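Local coordinates for nitrogenase molybdenum-iron protein alpha chain (Clostridium pasteurianum, PDB 4WES), which forms, with the beta chain, the nitrogenase component that carries the P-cluster and the iron-molybdenum cofactor and reduces dinitrogen to ammonium, at residues 71-77 / 106-110. Numbering follows the deposited sequence.
Sequences HITHGPI and FSTDM. With CLF (Fe(8)-S(7) cluster), chain H.
Thr-73 and Ser-107 pair in parallel register between strand 106-107, outermost within this chain, and its inner neighbour 69-74 in a four-stranded parallel sheet, joined by a beta-alpha-beta crossover. Two backbone bonds establish the register: Thr-73 N to Phe-106 O at 3.0 Å, and Thr-108 N to Thr-73 O, whose C=O...N angle of 164° is almost linear. The tightly packed part gathers around His-74, Gly-75, Thr-108 and Met-110. Thr-108 OG1, held between its own backbone N and carbonyl carbon, reaches His-74 ND1 at 2.8 Å and also accepts the longer bond from Gly-75 N. With ND1 bonded here and NE2 held by Asp-152, the imidazole is fixed in rotation. In the conformer described, one of two modelled, Met-110 SD stands 3.9 Å from the centroid of the His-74 ring, 17° off the normal, a Met-aromatic contact; with the chain extended at chi2 (174°), SD also lies 3.4 Å from Gly-75 CA. Met-110 N donates a hydrogen bond to Gly-75 O at 2.9 Å, coming from above the carbonyl plane.

The Phe-106 end is looser and water-mediated, although buried: one water links His-71 O to Phe-106 N, and another joins Thr-73 OG1, itself bonded to Tyr-55, to Phe-106 O. Phe-106 and Ser-107 also pair antiparallel with a strand of the beta chain, so the sheet continues into that subunit, and Asp-109 forms salt bridges to Lys-21 and Arg-16 of the beta chain. The turn after strand 69-74 delivers Pro-76 to the P-cluster, its pyrrolidine ring lying against one sulfide, with CB 3.5 Å from S2B of the cluster.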
loop_
_atom_site.group_PDB
_atom_site.type_symbol
_atom_site.label_atom_id
_atom_site.label_comp_id
_atom_site.label_asym_id
_atom_site.label_seq_id
_atom_site.Cartn_x
_atom_site.Cartn_y
_atom_site.Cartn_z
ATOM N N HIS A 71 -22.224 10.700 -25.414
ATOM C CA HIS A 71 -22.208 9.598 -26.362
ATOM C C HIS A 71 -22.869 8.366 -25.759
ATOM O O HIS A 71 -22.345 7.773 -24.834
ATOM C CB HIS A 71 -20.756 9.266 -26.754
ATOM C CG HIS A 71 -20.021 10.438 -27.304
ATOM N ND1 HIS A 71 -20.227 10.932 -28.567
ATOM C CD2 HIS A 71 -19.071 11.203 -26.729
ATOM C CE1 HIS A 71 -19.435 11.979 -28.733
ATOM N NE2 HIS A 71 -18.711 12.142 -27.644
ATOM N N ILE A 72 -24.060 8.033 -26.260
ATOM C CA ILE A 72 -24.840 6.918 -25.724
ATOM C C ILE A 72 -24.694 5.703 -26.616
ATOM O O ILE A 72 -25.094 5.726 -27.784
ATOM C CB ILE A 72 -26.340 7.262 -25.582
ATOM C CG1 ILE A 72 -26.543 8.541 -24.744
ATOM C CG2 ILE A 72 -27.080 6.079 -24.973
ATOM C CD1 ILE A 72 -28.006 8.970 -24.638
ATOM N N THR A 73 -24.107 4.639 -26.068
ATOM C CA THR A 73 -24.059 3.368 -26.783
ATOM C C THR A 73 -25.409 2.667 -26.646
ATOM O O THR A 73 -25.853 2.402 -25.538
ATOM C CB THR A 73 -22.964 2.462 -26.198
ATOM O OG1 THR A 73 -21.709 3.161 -26.309
ATOM C CG2 THR A 73 -22.928 1.123 -26.876
ATOM N N HIS A 74 -26.024 2.390 -27.790
ATOM C CA HIS A 74 -27.278 1.645 -27.787
ATOM C C HIS A 74 -26.937 0.156 -27.986
ATOM O O HIS A 74 -26.665 -0.282 -29.104
ATOM C CB HIS A 74 -28.236 2.154 -28.853
ATOM C CG HIS A 74 -29.580 1.510 -28.790
ATOM N ND1 HIS A 74 -30.236 1.240 -27.608
ATOM C CD2 HIS A 74 -30.365 1.055 -29.789
ATOM C CE1 HIS A 74 -31.406 0.699 -27.899
ATOM N NE2 HIS A 74 -31.514 0.593 -29.213
ATOM N N GLY A 75 -26.865 -0.582 -26.881
ATOM C CA GLY A 75 -26.392 -1.963 -26.942
ATOM C C GLY A 75 -26.362 -2.516 -25.550
ATOM O O GLY A 75 -26.673 -1.822 -24.584
ATOM N N PRO A 76 -26.006 -3.814 -25.433
ATOM C CA PRO A 76 -25.714 -4.390 -24.135
ATOM C C PRO A 76 -24.413 -3.799 -23.582
ATOM O O PRO A 76 -23.773 -2.956 -24.229
ATOM C CB PRO A 76 -25.691 -5.906 -24.402
ATOM C CG PRO A 76 -25.959 -6.068 -25.889
ATOM C CD PRO A 76 -25.620 -4.718 -26.505
ATOM N N ILE A 77 -24.069 -4.138 -22.350
ATOM C CA ILE A 77 -23.182 -3.247 -21.603
ATOM C C ILE A 77 -21.721 -3.226 -22.069
ATOM O O ILE A 77 -21.058 -2.194 -21.856
ATOM C CB ILE A 77 -23.241 -3.566 -20.082
ATOM C CG1 ILE A 77 -22.711 -2.398 -19.250
ATOM C CG2 ILE A 77 -22.508 -4.864 -19.752
ATOM C CD1 ILE A 77 -23.499 -1.106 -19.433
ATOM N N PHE A 106 -21.843 6.042 -21.175
ATOM C CA PHE A 106 -23.301 6.080 -21.177
ATOM C C PHE A 106 -23.841 5.000 -22.093
ATOM O O PHE A 106 -23.350 4.845 -23.194
ATOM C CB PHE A 106 -23.759 7.435 -21.707
ATOM C CG PHE A 106 -23.268 8.607 -20.907
ATOM C CD1 PHE A 106 -23.877 8.938 -19.713
ATOM C CD2 PHE A 106 -22.205 9.358 -21.328
ATOM C CE1 PHE A 106 -23.419 10.009 -18.992
ATOM C CE2 PHE A 106 -21.758 10.467 -20.625
ATOM C CZ PHE A 106 -22.354 10.768 -19.437
ATOM N N SER A 107 -24.903 4.317 -21.671
ATOM C CA SER A 107 -25.481 3.328 -22.556
ATOM C C SER A 107 -26.900 3.001 -22.166
ATOM O O SER A 107 -27.413 3.397 -21.108
ATOM C CB SER A 107 -24.687 2.057 -22.514
ATOM O OG SER A 107 -24.929 1.380 -21.297
ATOM N N THR A 108 -27.581 2.264 -23.066
ATOM C CA THR A 108 -28.928 1.797 -22.791
ATOM C C THR A 108 -28.939 0.415 -22.154
ATOM O O THR A 108 -30.008 -0.062 -21.780
ATOM C CB THR A 108 -29.757 1.756 -24.074
ATOM O OG1 THR A 108 -29.073 0.949 -25.036
ATOM C CG2 THR A 108 -29.987 3.162 -24.626
ATOM N N ASP A 109 -27.766 -0.220 -21.971
ATOM C CA ASP A 109 -27.681 -1.441 -21.177
ATOM C C ASP A 109 -28.791 -2.439 -21.566
ATOM O O ASP A 109 -29.563 -2.886 -20.742
ATOM C CB ASP A 109 -27.734 -1.083 -19.683
ATOM C CG ASP A 109 -27.506 -2.227 -18.731
ATOM O OD1 ASP A 109 -26.928 -3.276 -19.106
ATOM O OD2 ASP A 109 -27.884 -2.034 -17.556
ATOM N N MET A 110 -28.826 -2.769 -22.856
ATOM C CA MET A 110 -29.916 -3.573 -23.374
ATOM C C MET A 110 -29.991 -4.925 -22.655
ATOM O O MET A 110 -28.966 -5.565 -22.366
ATOM C CB MET A 110 -29.771 -3.718 -24.891
ATOM C CG MET A 110 -30.004 -2.436 -25.713
ATOM S SD MET A 110 -29.673 -2.563 -27.509
ATOM C CE MET A 110 -30.528 -4.065 -27.926
HETATM FE FE1 CLF H . -20.491 -5.882 -31.583
HETATM FE FE2 CLF H . -18.623 -6.494 -30.043
HETATM FE FE3 CLF H . -18.264 -4.214 -31.561
HETATM FE FE4 CLF H . -20.037 -4.339 -29.513
HETATM S S1 CLF H . -21.000 -6.517 -29.341
HETATM S S2A CLF H . -18.339 -6.406 -32.317
HETATM S S4A CLF H . -17.768 -4.467 -29.348
HETATM S S3A CLF H . -20.500 -3.550 -31.639
HETATM FE FE5 CLF H . -20.691 -5.064 -26.205
HETATM FE FE6 CLF H . -22.693 -8.048 -26.611
HETATM FE FE7 CLF H . -20.425 -7.571 -25.131
HETATM FE FE8 CLF H . -19.775 -7.745 -27.735
HETATM S S2B CLF H . -22.300 -6.244 -25.251
HETATM S S3B CLF H . -20.802 -9.378 -26.530
HETATM S S4B CLF H . -18.785 -6.335 -26.186
HETATM O O HOH W 1 -20.153 6.967 -23.516
HETATM O O HOH W 2 -20.684 4.039 -23.952
HETATM O O HOH W 3 -26.523 -5.176 -21.055
#